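Local atomic coordinates of leucyl-tRNA synthetase (Giardia intestinalis, PDB entry 3PZ6), a protein that probably charges tRNA(Leu) with leucine at the expense of ATP, this chain being its CP1 editing domain, which is associated with deacylation of aminoacyl-tRNA. Residues I234-S238 with A239-C243. The protein carries 2 engineered substitutions. Numbering follows the deposited sequence.
Sequences IGTLS and AVRLC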
ATOM      1  N   ILE A 234     -11.060  20.431  13.284  1.00 37.32           N
ATOM      2  CA  ILE A 234     -11.304  18.993  13.445  1.00 32.37           C
ATOM      3  C   ILE A 234     -10.183  18.326  14.244  1.00 37.63           C
ATOM      4  O   ILE A 234     -10.438  17.773  15.317  1.00 35.89           O
ATOM      5  CB  ILE A 234     -11.540  18.260  12.101  1.00 30.05           C
ATOM      6  CG1 ILE A 234     -12.719  18.875  11.341  1.00 34.22           C
ATOM      7  CG2 ILE A 234     -11.829  16.792  12.350  1.00 33.28           C
ATOM      8  CD1 ILE A 234     -12.835  18.444   9.873  1.00 33.83           C
ATOM      9  N   GLY A 235      -8.954  18.391  13.728  1.00 32.58           N
ATOM     10  CA  GLY A 235      -7.788  17.823  14.404  1.00 29.70           C
ATOM     11  C   GLY A 235      -6.958  16.877  13.550  1.00 32.30           C
ATOM     12  O   GLY A 235      -6.964  16.981  12.317  1.00 30.51           O
ATOM     13  N   THR A 236      -6.253  15.945  14.195  1.00 30.09           N
ATOM     14  CA  THR A 236      -5.316  15.084  13.469  1.00 26.57           C
ATOM     15  C   THR A 236      -5.832  13.775  12.880  1.00 31.96           C
ATOM     16  O   THR A 236      -5.447  13.428  11.765  1.00 41.54           O
ATOM     17  CB  THR A 236      -3.978  14.833  14.203  1.00 29.64           C
ATOM     18  OG1 THR A 236      -4.179  14.727  15.623  1.00 28.08           O
ATOM     19  CG2 THR A 236      -2.987  15.948  13.871  1.00 28.29           C
ATOM     20  N   LEU A 237      -6.669  13.026  13.578  1.00 28.74           N
ATOM     21  CA  LEU A 237      -7.170  11.782  12.957  1.00 30.13           C
ATOM     22  C   LEU A 237      -8.573  12.005  12.408  1.00 28.90           C
ATOM     23  O   LEU A 237      -9.535  11.371  12.847  1.00 34.32           O
ATOM     24  CB  LEU A 237      -7.136  10.592  13.926  1.00 23.14           C
ATOM     25  CG  LEU A 237      -5.821  10.069  14.517  1.00 28.08           C
ATOM     26  CD1 LEU A 237      -6.107   8.778  15.268  1.00 36.34           C
ATOM     27  CD2 LEU A 237      -4.742   9.815  13.488  1.00 21.40           C
ATOM     28  N   SER A 238      -8.676  12.909  11.440  1.00 22.64           N
ATOM     29  CA  SER A 238      -9.973  13.429  11.000  1.00 29.06           C
ATOM     30  C   SER A 238     -10.966  12.386  10.536  1.00 25.40           C
ATOM     31  O   SER A 238     -12.120  12.416  10.952  1.00 27.24           O
ATOM     32  CB  SER A 238      -9.786  14.495   9.934  1.00 29.20           C
ATOM     33  OG  SER A 238      -9.279  15.662  10.553  1.00 38.13           O
ATOM     34  N   ALA A 239     -10.519  11.461   9.693  1.00 24.48           N
ATOM     35  CA  ALA A 239     -11.377  10.389   9.218  1.00 29.40           C
ATOM     36  C   ALA A 239     -11.870   9.550  10.394  1.00 31.18           C
ATOM     37  O   ALA A 239     -13.033   9.157  10.433  1.00 29.94           O
ATOM     38  CB  ALA A 239     -10.654   9.520   8.188  1.00 27.58           C
ATOM     39  N   VAL A 240     -10.984   9.313  11.361  1.00 28.88           N
ATOM     40  CA  VAL A 240     -11.320   8.589  12.584  1.00 28.07           C
ATOM     41  C   VAL A 240     -12.334   9.380  13.422  1.00 30.91           C
ATOM     42  O   VAL A 240     -13.416   8.874  13.707  1.00 31.23           O
ATOM     43  CB  VAL A 240     -10.042   8.241  13.408  1.00 27.70           C
ATOM     44  CG1 VAL A 240     -10.385   7.444  14.650  1.00 27.42           C
ATOM     45  CG2 VAL A 240      -9.053   7.475  12.553  1.00 25.56           C
ATOM     46  N   ARG A 241     -11.992  10.618  13.787  1.00 29.71           N
ATOM     47  CA  ARG A 241     -12.869  11.492  14.592  1.00 32.02           C
ATOM     48  C   ARG A 241     -14.281  11.638  14.021  1.00 37.96           C
ATOM     49  O   ARG A 241     -15.266  11.500  14.744  1.00 37.43           O
ATOM     50  CB  ARG A 241     -12.261  12.888  14.770  1.00 24.86           C
ATOM     51  CG  ARG A 241     -11.075  12.957  15.710  1.00 29.83           C
ATOM     52  CD  ARG A 241     -10.509  14.367  15.731  1.00 33.85           C
ATOM     53  NE  ARG A 241      -9.156  14.416  16.280  1.00 36.49           N
ATOM     54  CZ  ARG A 241      -8.869  14.622  17.560  1.00 31.14           C
ATOM     55  NH1 ARG A 241      -9.842  14.804  18.443  1.00 29.25           N
ATOM     56  NH2 ARG A 241      -7.606  14.647  17.958  1.00 31.20           N
ATOM     57  N   LEU A 242     -14.375  11.930  12.728  1.00 31.26           N
ATOM     58  CA  LEU A 242     -15.676  12.058  12.087  1.00 32.26           C
ATOM     59  C   LEU A 242     -16.402  10.721  12.022  1.00 34.60           C
ATOM     60  O   LEU A 242     -17.598  10.663  12.267  1.00 36.98           O
ATOM     61  CB  LEU A 242     -15.552  12.691  10.699  1.00 31.76           C
ATOM     62  CG  LEU A 242     -15.065  14.145  10.607  1.00 39.14           C
ATOM     63  CD1 LEU A 242     -15.257  14.667   9.198  1.00 34.24           C
ATOM     64  CD2 LEU A 242     -15.757  15.070  11.610  1.00 38.65           C
ATOM     65  N   CYS A 243     -15.678   9.648  11.718  1.00 34.09           N
ATOM     66  CA  CYS A 243     -16.272   8.315  11.688  1.00 34.68           C
ATOM     67  C   CYS A 243     -16.794   7.864  13.049  1.00 36.50           C
ATOM     68  O   CYS A 243     -17.846   7.233  13.122  1.00 43.30           O
ATOM     69  CB  CYS A 243     -15.289   7.279  11.141  1.00 33.05           C
ATOM     70  SG  CYS A 243     -15.147   7.252   9.343  1.00 36.61           S
TER
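R241 N donates to L237 O at 2.7 Å, the one backbone hydrogen bond here that ties the loop to the helix following it. The next, L242 N to S238 O at 2.9 Å, already lies within that helix. Both are nearly straight, with N-H...O angles of 171°, and both span four residues, the spacing of an alpha helix.

The R241 side chain runs back over the loop. A chi1 of -72° sets CG opposite the carbonyl carbon, and the chain is extended from there to NE, which carries CD to 3.4 Å from I234 O. The guanidinium meets the loop obliquely at G235 CA and T236 N, while L237 N lies at its edge, near its plane. The side chains of T236 and R241 run alongside one another in the same direction, but T236 OG1 stays 4.1 Å from R241 NH2, too far for a hydrogen bond. S238, the first helical residue, reaches back with OG to G235 O in a weak bond of 3.2 Å.

Apolar contacts are few. L237 CB packs on V240 CB at 3.8 Å, and I234 CG2 reaches L242 CD2 at 4.4 Å; I234 and L242 also touch helix 254-271, through I263 and I260 respectively.

Here a loop passes into a helix with L237 as N-cap residue: its carbonyl oxygen accepts the first alpha-helical bond of helix 238-245, in the CP1 editing domain.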